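PDB 6HBS: aminopentol aminotransferase from Sphingopyxis macrogoltabida, which catalyses the pyridoxal phosphate-dependent deamination of aminopentol (hydrolysed fumonisin B1) to its 2-keto form, with pyruvate as the preferred amino acceptor. Local coordinates for residues E26-L31 / F35-R40; I47-A50 / P54-D57. All blocks are in the same frame, centred on the assembly; numbering follows the deposited sequence.

Contact 1. Residues E26-L31 / F35-R40; sequences ESTRLL and FPQFFR
Leu31 CG lies over one face of the Phe35 ring. Leu31 CB is 4.0 Å from Phe35 CD1, and Leu31 CD1 sits equally near CG on the same ring. The two side chains cross at about a right angle. Tyr371 meets the Phe35 ring edge-to-face, and Ala362 and Leu366 of helix 356-367 pack on the same side chain. Gln37 CG lies over one face of the Phe38 ring, toward its rim. A further flat group is the amide of Gln37, which is used at both ends. Its NE2 donates to Glu26 O at 2.9 Å, with a nearly straight N-H...O angle of 170° and the acceptor in the amide plane. Its OE1 receives Thr28 N at 3.1 Å, the donor tilted 34° from the carbonyl plane. Thr28 OG1 adds a weak bond to the same oxygen and is also bonded to Arg11 of helix 5-17. Gln37 reaches this backbone because its chain bends at chi2 (63°). Residues 28-31 form a type I beta turn, overlapped at its start by an ST turn in which Ser27 OG accepts from Arg29 N. The amide holds the chain at Glu26, ahead of the turn, and at Thr28, its first residue. With an alanine at Gln37, Glu26 O and Thr28 N would probably lose these mates, and a gap is likely to open beside Thr28. Thr28 CG2 rests 3.6 Å from Pro36 O.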
ATOM      1  N   GLU A  26     -15.151  -2.976   1.286  1.00 26.17           N
ATOM      2  CA  GLU A  26     -15.713  -3.328   2.579  1.00 26.01           C
ATOM      3  C   GLU A  26     -16.892  -2.428   2.949  1.00 25.07           C
ATOM      4  O   GLU A  26     -17.444  -2.575   4.017  1.00 25.77           O
ATOM      5  CB  GLU A  26     -14.641  -3.288   3.674  1.00 25.19           C
ATOM      6  CG  GLU A  26     -13.596  -4.374   3.497  1.00 27.61           C
ATOM      7  CD  GLU A  26     -12.628  -4.580   4.651  1.00 29.77           C
ATOM      8  OE1 GLU A  26     -12.753  -3.877   5.681  1.00 30.86           O
ATOM      9  OE2 GLU A  26     -11.740  -5.431   4.515  1.00 35.08           O
ATOM     10  N   SER A  27     -17.268  -1.504   2.070  1.00 25.24           N
ATOM     11  CA  SER A  27     -18.462  -0.718   2.268  1.00 25.44           C
ATOM     12  C   SER A  27     -19.687  -1.635   2.150  1.00 22.99           C
ATOM     13  O   SER A  27     -19.731  -2.542   1.318  1.00 24.62           O
ATOM     14  CB  SER A  27     -18.537   0.462   1.297  1.00 24.97           C
ATOM     15  OG  SER A  27     -19.858   0.974   1.230  1.00 24.45           O
ATOM     16  N   THR A  28     -20.673  -1.386   3.012  1.00 24.58           N
ATOM     17  CA  THR A  28     -21.939  -2.115   3.023  1.00 26.46           C
ATOM     18  C   THR A  28     -23.002  -1.437   2.137  1.00 28.75           C
ATOM     19  O   THR A  28     -24.156  -1.800   2.214  1.00 28.48           O
ATOM     20  CB  THR A  28     -22.446  -2.263   4.466  1.00 28.83           C
ATOM     21  OG1 THR A  28     -22.669  -0.962   4.983  1.00 28.25           O
ATOM     22  CG2 THR A  28     -21.458  -2.982   5.352  1.00 29.67           C
ATOM     23  N   ARG A  29     -22.604  -0.477   1.284  1.00 27.35           N
ATOM     24  CA  ARG A  29     -23.521   0.297   0.455  1.00 32.18           C
ATOM     25  C   ARG A  29     -24.461  -0.607  -0.375  1.00 29.93           C
ATOM     26  O   ARG A  29     -25.610  -0.242  -0.592  1.00 31.76           O
ATOM     27  CB  ARG A  29     -22.706   1.197  -0.480  1.00 37.52           C
ATOM     28  CG  ARG A  29     -23.546   2.024  -1.438  1.00 42.04           C
ATOM     29  CD  ARG A  29     -22.814   3.255  -1.937  1.00 50.34           C
ATOM     30  NE  ARG A  29     -23.762   4.353  -2.079  1.00 59.72           N
ATOM     31  CZ  ARG A  29     -24.517   4.584  -3.154  1.00 60.90           C
ATOM     32  NH1 ARG A  29     -25.525   5.437  -3.068  1.00 60.24           N
ATOM     33  NH2 ARG A  29     -24.259   3.978  -4.303  1.00 59.25           N
ATOM     34  N   LEU A  30     -23.956  -1.738  -0.885  1.00 28.59           N
ATOM     35  CA  LEU A  30     -24.710  -2.628  -1.783  1.00 31.65           C
ATOM     36  C   LEU A  30     -25.247  -3.867  -1.051  1.00 32.33           C
ATOM     37  O   LEU A  30     -25.712  -4.776  -1.731  1.00 28.67           O
ATOM     38  CB  LEU A  30     -23.800  -3.073  -2.934  1.00 35.82           C
ATOM     39  CG  LEU A  30     -23.300  -1.960  -3.856  1.00 41.79           C
ATOM     40  CD1 LEU A  30     -22.381  -2.533  -4.935  1.00 44.04           C
ATOM     41  CD2 LEU A  30     -24.468  -1.213  -4.480  1.00 42.31           C
ATOM     42  N   LEU A  31     -25.184  -3.894   0.294  1.00 30.20           N
ATOM     43  CA  LEU A  31     -25.676  -5.034   1.101  1.00 29.04           C
ATOM     44  C   LEU A  31     -26.996  -4.681   1.757  1.00 27.16           C
ATOM     45  O   LEU A  31     -27.333  -3.513   1.877  1.00 26.77           O
ATOM     46  CB  LEU A  31     -24.643  -5.407   2.165  1.00 25.43           C
ATOM     47  CG  LEU A  31     -23.407  -6.127   1.637  1.00 25.29           C
ATOM     48  CD1 LEU A  31     -22.336  -6.229   2.711  1.00 25.75           C
ATOM     49  CD2 LEU A  31     -23.767  -7.507   1.099  1.00 25.12           C
ATOM     50  N   PHE A  35     -26.605  -5.462   7.581  1.00 26.51           N
ATOM     51  CA  PHE A  35     -25.167  -5.738   7.624  1.00 23.79           C
ATOM     52  C   PHE A  35     -24.479  -4.617   8.400  1.00 24.74           C
ATOM     53  O   PHE A  35     -24.646  -3.444   8.072  1.00 24.79           O
ATOM     54  CB  PHE A  35     -24.587  -5.931   6.222  1.00 23.02           C
ATOM     55  CG  PHE A  35     -24.768  -7.331   5.694  1.00 22.29           C
ATOM     56  CD1 PHE A  35     -25.966  -7.720   5.109  1.00 24.11           C
ATOM     57  CD2 PHE A  35     -23.769  -8.275   5.841  1.00 23.70           C
ATOM     58  CE1 PHE A  35     -26.141  -9.022   4.653  1.00 24.72           C
ATOM     59  CE2 PHE A  35     -23.943  -9.582   5.405  1.00 24.82           C
ATOM     60  CZ  PHE A  35     -25.136  -9.952   4.808  1.00 25.71           C
ATOM     61  N   PRO A  36     -23.731  -4.943   9.475  1.00 22.14           N
ATOM     62  CA  PRO A  36     -22.913  -3.948  10.175  1.00 23.31           C
ATOM     63  C   PRO A  36     -21.707  -3.475   9.335  1.00 22.02           C
ATOM     64  O   PRO A  36     -21.067  -4.275   8.646  1.00 22.26           O
ATOM     65  CB  PRO A  36     -22.429  -4.707  11.415  1.00 23.25           C
ATOM     66  CG  PRO A  36     -22.387  -6.147  10.976  1.00 24.69           C
ATOM     67  CD  PRO A  36     -23.564  -6.291  10.032  1.00 24.48           C
ATOM     68  N   GLN A  37     -21.437  -2.170   9.403  1.00 22.69           N
ATOM     69  CA  GLN A  37     -20.280  -1.536   8.730  1.00 21.84           C
ATOM     70  C   GLN A  37     -19.020  -1.594   9.611  1.00 21.59           C
ATOM     71  O   GLN A  37     -17.937  -1.915   9.110  1.00 21.39           O
ATOM     72  CB  GLN A  37     -20.595  -0.087   8.368  1.00 22.21           C
ATOM     73  CG  GLN A  37     -19.437   0.584   7.622  1.00 22.56           C
ATOM     74  CD  GLN A  37     -19.111  -0.042   6.292  1.00 21.73           C
ATOM     75  OE1 GLN A  37     -19.604   0.416   5.252  1.00 24.55           O
ATOM     76  NE2 GLN A  37     -18.275  -1.074   6.295  1.00 22.59           N
ATOM     77  N   PHE A  38     -19.164  -1.308  10.916  1.00 19.22           N
ATOM     78  CA  PHE A  38     -18.076  -1.115  11.844  1.00 19.15           C
ATOM     79  C   PHE A  38     -18.014  -2.234  12.887  1.00 18.62           C
ATOM     80  O   PHE A  38     -19.028  -2.574  13.457  1.00 20.80           O
ATOM     81  CB  PHE A  38     -18.239   0.246  12.521  1.00 19.99           C
ATOM     82  CG  PHE A  38     -18.062   1.385  11.561  1.00 19.54           C
ATOM     83  CD1 PHE A  38     -16.800   1.671  11.063  1.00 19.82           C
ATOM     84  CD2 PHE A  38     -19.151   2.095  11.095  1.00 19.86           C
ATOM     85  CE1 PHE A  38     -16.621   2.700  10.162  1.00 19.99           C
ATOM     86  CE2 PHE A  38     -18.980   3.117  10.180  1.00 21.06           C
ATOM     87  CZ  PHE A  38     -17.710   3.424   9.724  1.00 21.87           C
ATOM     88  N   PHE A  39     -16.808  -2.724  13.171  1.00 17.84           N
ATOM     89  CA  PHE A  39     -16.562  -3.847  14.080  1.00 19.79           C
ATOM     90  C   PHE A  39     -15.717  -3.425  15.290  1.00 20.31           C
ATOM     91  O   PHE A  39     -15.131  -2.331  15.308  1.00 20.83           O
ATOM     92  CB  PHE A  39     -15.914  -4.995  13.319  1.00 18.62           C
ATOM     93  CG  PHE A  39     -16.817  -5.524  12.246  1.00 19.42           C
ATOM     94  CD1 PHE A  39     -16.916  -4.878  11.018  1.00 20.29           C
ATOM     95  CD2 PHE A  39     -17.620  -6.632  12.484  1.00 20.41           C
ATOM     96  CE1 PHE A  39     -17.788  -5.356  10.050  1.00 21.94           C
ATOM     97  CE2 PHE A  39     -18.496  -7.100  11.516  1.00 19.25           C
ATOM     98  CZ  PHE A  39     -18.567  -6.472  10.298  1.00 20.46           C
ATOM     99  N   ARG A  40     -15.709  -4.270  16.328  1.00 20.82           N
ATOM    100  CA  ARG A  40     -14.973  -3.957  17.560  1.00 21.71           C
ATOM    101  C   ARG A  40     -13.788  -4.905  17.743  1.00 20.06           C
ATOM    102  O   ARG A  40     -12.708  -4.502  18.217  1.00 19.06           O
ATOM    103  CB  ARG A  40     -15.902  -3.926  18.779  1.00 25.54           C
ATOM    104  CG  ARG A  40     -15.305  -3.126  19.935  1.00 29.75           C
ATOM    105  CD  ARG A  40     -16.134  -3.121  21.207  1.00 30.99           C
ATOM    106  NE  ARG A  40     -15.971  -4.387  21.912  1.00 32.79           N
ATOM    107  CZ  ARG A  40     -14.965  -4.684  22.732  1.00 32.49           C
ATOM    108  NH1 ARG A  40     -14.013  -3.790  22.961  1.00 30.98           N
ATOM    109  NH2 ARG A  40     -14.923  -5.865  23.325  1.00 29.45           N
TER

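Contact 2. Residues I47-A50 / P54-D57; sequences IWDA and PYID
Tyr55 OH donates to Asp49 OD2 at 2.6 Å, a short hydrogen bond between two buried side chains. The hydroxyl meets the anti side of the carboxylate, 34° out of its plane. The carboxylate and ring planes stand 69° apart, and Asp49 CB lies in plane at the ring edge. Asp49 CG sits between the backbone N and the carbonyl carbon (chi1 65°), which turns the carboxylate toward the tyrosine. The other oxygen, OD1, accepts from Gln53 N in the connecting loop, so both ends of the carboxylate are used.

Two backbone bonds pair Ile47 with Tyr55. Ile47 N donates to Tyr55 O at 3.0 Å, and Tyr55 N returns a bond to Ile47 O at 2.8 Å. Ile47 O also receives a CA-H...O contact from Pro54.

Packing follows on both sides of the strands. On the Ile47 and Tyr55 side, Ile47 CG1 lies 4.1 Å from Tyr55 CB. Ile47 CG2 and CD1 reach the Asp57 carboxylate, whose OD2 is bonded to Tyr69 OH. On the opposite side, Pro54 CB sits over one face of the Trp48 indole in a CH-pi contact, 3.8 Å from the centroid of the five-membered ring. Arg41 makes a cation-pi contact with the same indole.

Ile47-Tyr55 is a hydrogen-bonded pair and Trp48-Pro54 a non-hydrogen-bonded one. This is the register of an antiparallel beta hairpin, here strands 46-49 and 54-57 in the small mixed sheet of this class-III aminotransferase that also holds strands 39-43 and 370-371.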
ATOM      1  N   ILE A  47     -15.935 -12.503  14.233  1.00 18.81           N
ATOM      2  CA  ILE A  47     -15.869 -11.051  14.374  1.00 19.15           C
ATOM      3  C   ILE A  47     -17.034 -10.621  15.255  1.00 19.99           C
ATOM      4  O   ILE A  47     -18.063 -11.297  15.275  1.00 19.65           O
ATOM      5  CB  ILE A  47     -15.944 -10.336  13.012  1.00 20.39           C
ATOM      6  CG1 ILE A  47     -17.249 -10.653  12.274  1.00 19.73           C
ATOM      7  CG2 ILE A  47     -14.726 -10.660  12.192  1.00 21.41           C
ATOM      8  CD1 ILE A  47     -17.269 -10.225  10.798  1.00 23.34           C
ATOM      9  N   TRP A  48     -16.874  -9.475  15.925  1.00 19.89           N
ATOM     10  CA  TRP A  48     -17.917  -8.827  16.711  1.00 19.16           C
ATOM     11  C   TRP A  48     -18.116  -7.407  16.182  1.00 20.44           C
ATOM     12  O   TRP A  48     -17.120  -6.678  16.002  1.00 19.34           O
ATOM     13  CB  TRP A  48     -17.520  -8.768  18.186  1.00 19.27           C
ATOM     14  CG  TRP A  48     -17.560 -10.065  18.943  1.00 20.89           C
ATOM     15  CD1 TRP A  48     -18.529 -10.424  19.830  1.00 21.26           C
ATOM     16  CD2 TRP A  48     -16.594 -11.130  18.954  1.00 18.58           C
ATOM     17  NE1 TRP A  48     -18.252 -11.642  20.372  1.00 20.53           N
ATOM     18  CE2 TRP A  48     -17.076 -12.106  19.855  1.00 20.68           C
ATOM     19  CE3 TRP A  48     -15.405 -11.389  18.280  1.00 19.50           C
ATOM     20  CZ2 TRP A  48     -16.423 -13.310  20.077  1.00 20.29           C
ATOM     21  CZ3 TRP A  48     -14.742 -12.575  18.506  1.00 20.03           C
ATOM     22  CH2 TRP A  48     -15.242 -13.524  19.405  1.00 21.45           C
ATOM     23  N   ASP A  49     -19.368  -7.030  15.942  1.00 19.97           N
ATOM     24  CA  ASP A  49     -19.706  -5.710  15.460  1.00 21.02           C
ATOM     25  C   ASP A  49     -19.595  -4.720  16.624  1.00 22.06           C
ATOM     26  O   ASP A  49     -19.258  -5.131  17.774  1.00 20.86           O
ATOM     27  CB  ASP A  49     -21.066  -5.705  14.763  1.00 22.89           C
ATOM     28  CG  ASP A  49     -22.280  -6.015  15.631  1.00 24.60           C
ATOM     29  OD1 ASP A  49     -22.201  -5.881  16.889  1.00 24.96           O
ATOM     30  OD2 ASP A  49     -23.292  -6.368  15.028  1.00 23.63           O
ATOM     31  N   ALA A  50     -19.830  -3.426  16.330  1.00 20.34           N
ATOM     32  CA  ALA A  50     -19.682  -2.348  17.338  1.00 20.47           C
ATOM     33  C   ALA A  50     -20.597  -2.603  18.555  1.00 23.03           C
ATOM     34  O   ALA A  50     -20.301  -2.120  19.625  1.00 23.46           O
ATOM     35  CB  ALA A  50     -20.005  -1.016  16.728  1.00 19.83           C
ATOM     36  N   PRO A  54     -21.667 -11.272  17.912  1.00 24.78           N
ATOM     37  CA  PRO A  54     -20.684 -12.129  17.262  1.00 24.07           C
ATOM     38  C   PRO A  54     -21.218 -12.725  15.952  1.00 23.34           C
ATOM     39  O   PRO A  54     -22.418 -12.975  15.821  1.00 22.75           O
ATOM     40  CB  PRO A  54     -20.433 -13.225  18.312  1.00 26.47           C
ATOM     41  CG  PRO A  54     -21.766 -13.372  18.992  1.00 25.68           C
ATOM     42  CD  PRO A  54     -22.363 -11.980  19.004  1.00 26.49           C
ATOM     43  N   TYR A  55     -20.311 -12.953  15.003  1.00 20.38           N
ATOM     44  CA  TYR A  55     -20.618 -13.635  13.762  1.00 19.24           C
ATOM     45  C   TYR A  55     -19.489 -14.596  13.441  1.00 19.28           C
ATOM     46  O   TYR A  55     -18.294 -14.215  13.475  1.00 18.83           O
ATOM     47  CB  TYR A  55     -20.783 -12.688  12.562  1.00 19.92           C
ATOM     48  CG  TYR A  55     -21.714 -11.530  12.788  1.00 19.48           C
ATOM     49  CD1 TYR A  55     -21.240 -10.351  13.338  1.00 20.43           C
ATOM     50  CD2 TYR A  55     -23.068 -11.622  12.511  1.00 20.22           C
ATOM     51  CE1 TYR A  55     -22.087  -9.289  13.575  1.00 20.98           C
ATOM     52  CE2 TYR A  55     -23.934 -10.573  12.779  1.00 20.57           C
ATOM     53  CZ  TYR A  55     -23.433  -9.390  13.274  1.00 20.46           C
ATOM     54  OH  TYR A  55     -24.229  -8.309  13.512  1.00 22.82           O
ATOM     55  N   ILE A  56     -19.864 -15.823  13.067  1.00 17.89           N
ATOM     56  CA  ILE A  56     -18.924 -16.700  12.420  1.00 17.61           C
ATOM     57  C   ILE A  56     -18.668 -16.106  11.027  1.00 17.87           C
ATOM     58  O   ILE A  56     -19.607 -15.900  10.249  1.00 19.29           O
ATOM     59  CB  ILE A  56     -19.442 -18.148  12.359  1.00 17.70           C
ATOM     60  CG1 ILE A  56     -19.767 -18.689  13.756  1.00 20.81           C
ATOM     61  CG2 ILE A  56     -18.416 -19.016  11.663  1.00 17.34           C
ATOM     62  CD1 ILE A  56     -20.558 -19.996  13.739  1.00 22.94           C
ATOM     63  N   ASP A  57     -17.389 -15.840  10.728  1.00 17.61           N
ATOM     64  CA  ASP A  57     -17.031 -14.950   9.627  1.00 17.49           C
ATOM     65  C   ASP A  57     -16.625 -15.749   8.376  1.00 17.05           C
ATOM     66  O   ASP A  57     -15.543 -16.282   8.335  1.00 18.40           O
ATOM     67  CB  ASP A  57     -15.928 -14.004  10.096  1.00 17.75           C
ATOM     68  CG  ASP A  57     -15.318 -13.158   8.992  1.00 17.39           C
ATOM     69  OD1 ASP A  57     -16.051 -12.804   8.049  1.00 17.45           O
ATOM     70  OD2 ASP A  57     -14.090 -12.954   9.053  1.00 19.91           O
TER

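How the contacts relate
The two contacts follow one another along the chain, and their centres are about 11 Å apart. Strand 39-43, entered at the end of contact 1, lies antiparallel beside strand 46-49 of contact 2. Probable backbone hydrogen bonds join them: Arg40 N to Trp48 O at 2.8 Å, and Ala50 N to Phe38 O at 3.1 Å. Phe39 CE2 also packs 3.4 Å from Ile47 CD1. Both contacts touch the second subunit. Contact 1 is the nearer to the cofactor: the Glu26 side chain is about 9 Å from a bound pyridoxal phosphate and about 8 Å from that of Lys258, a cofactor-pocket residue and, by similarity, the lysine that carries the cofactor. Contact 2 is remote from the cofactor pocket.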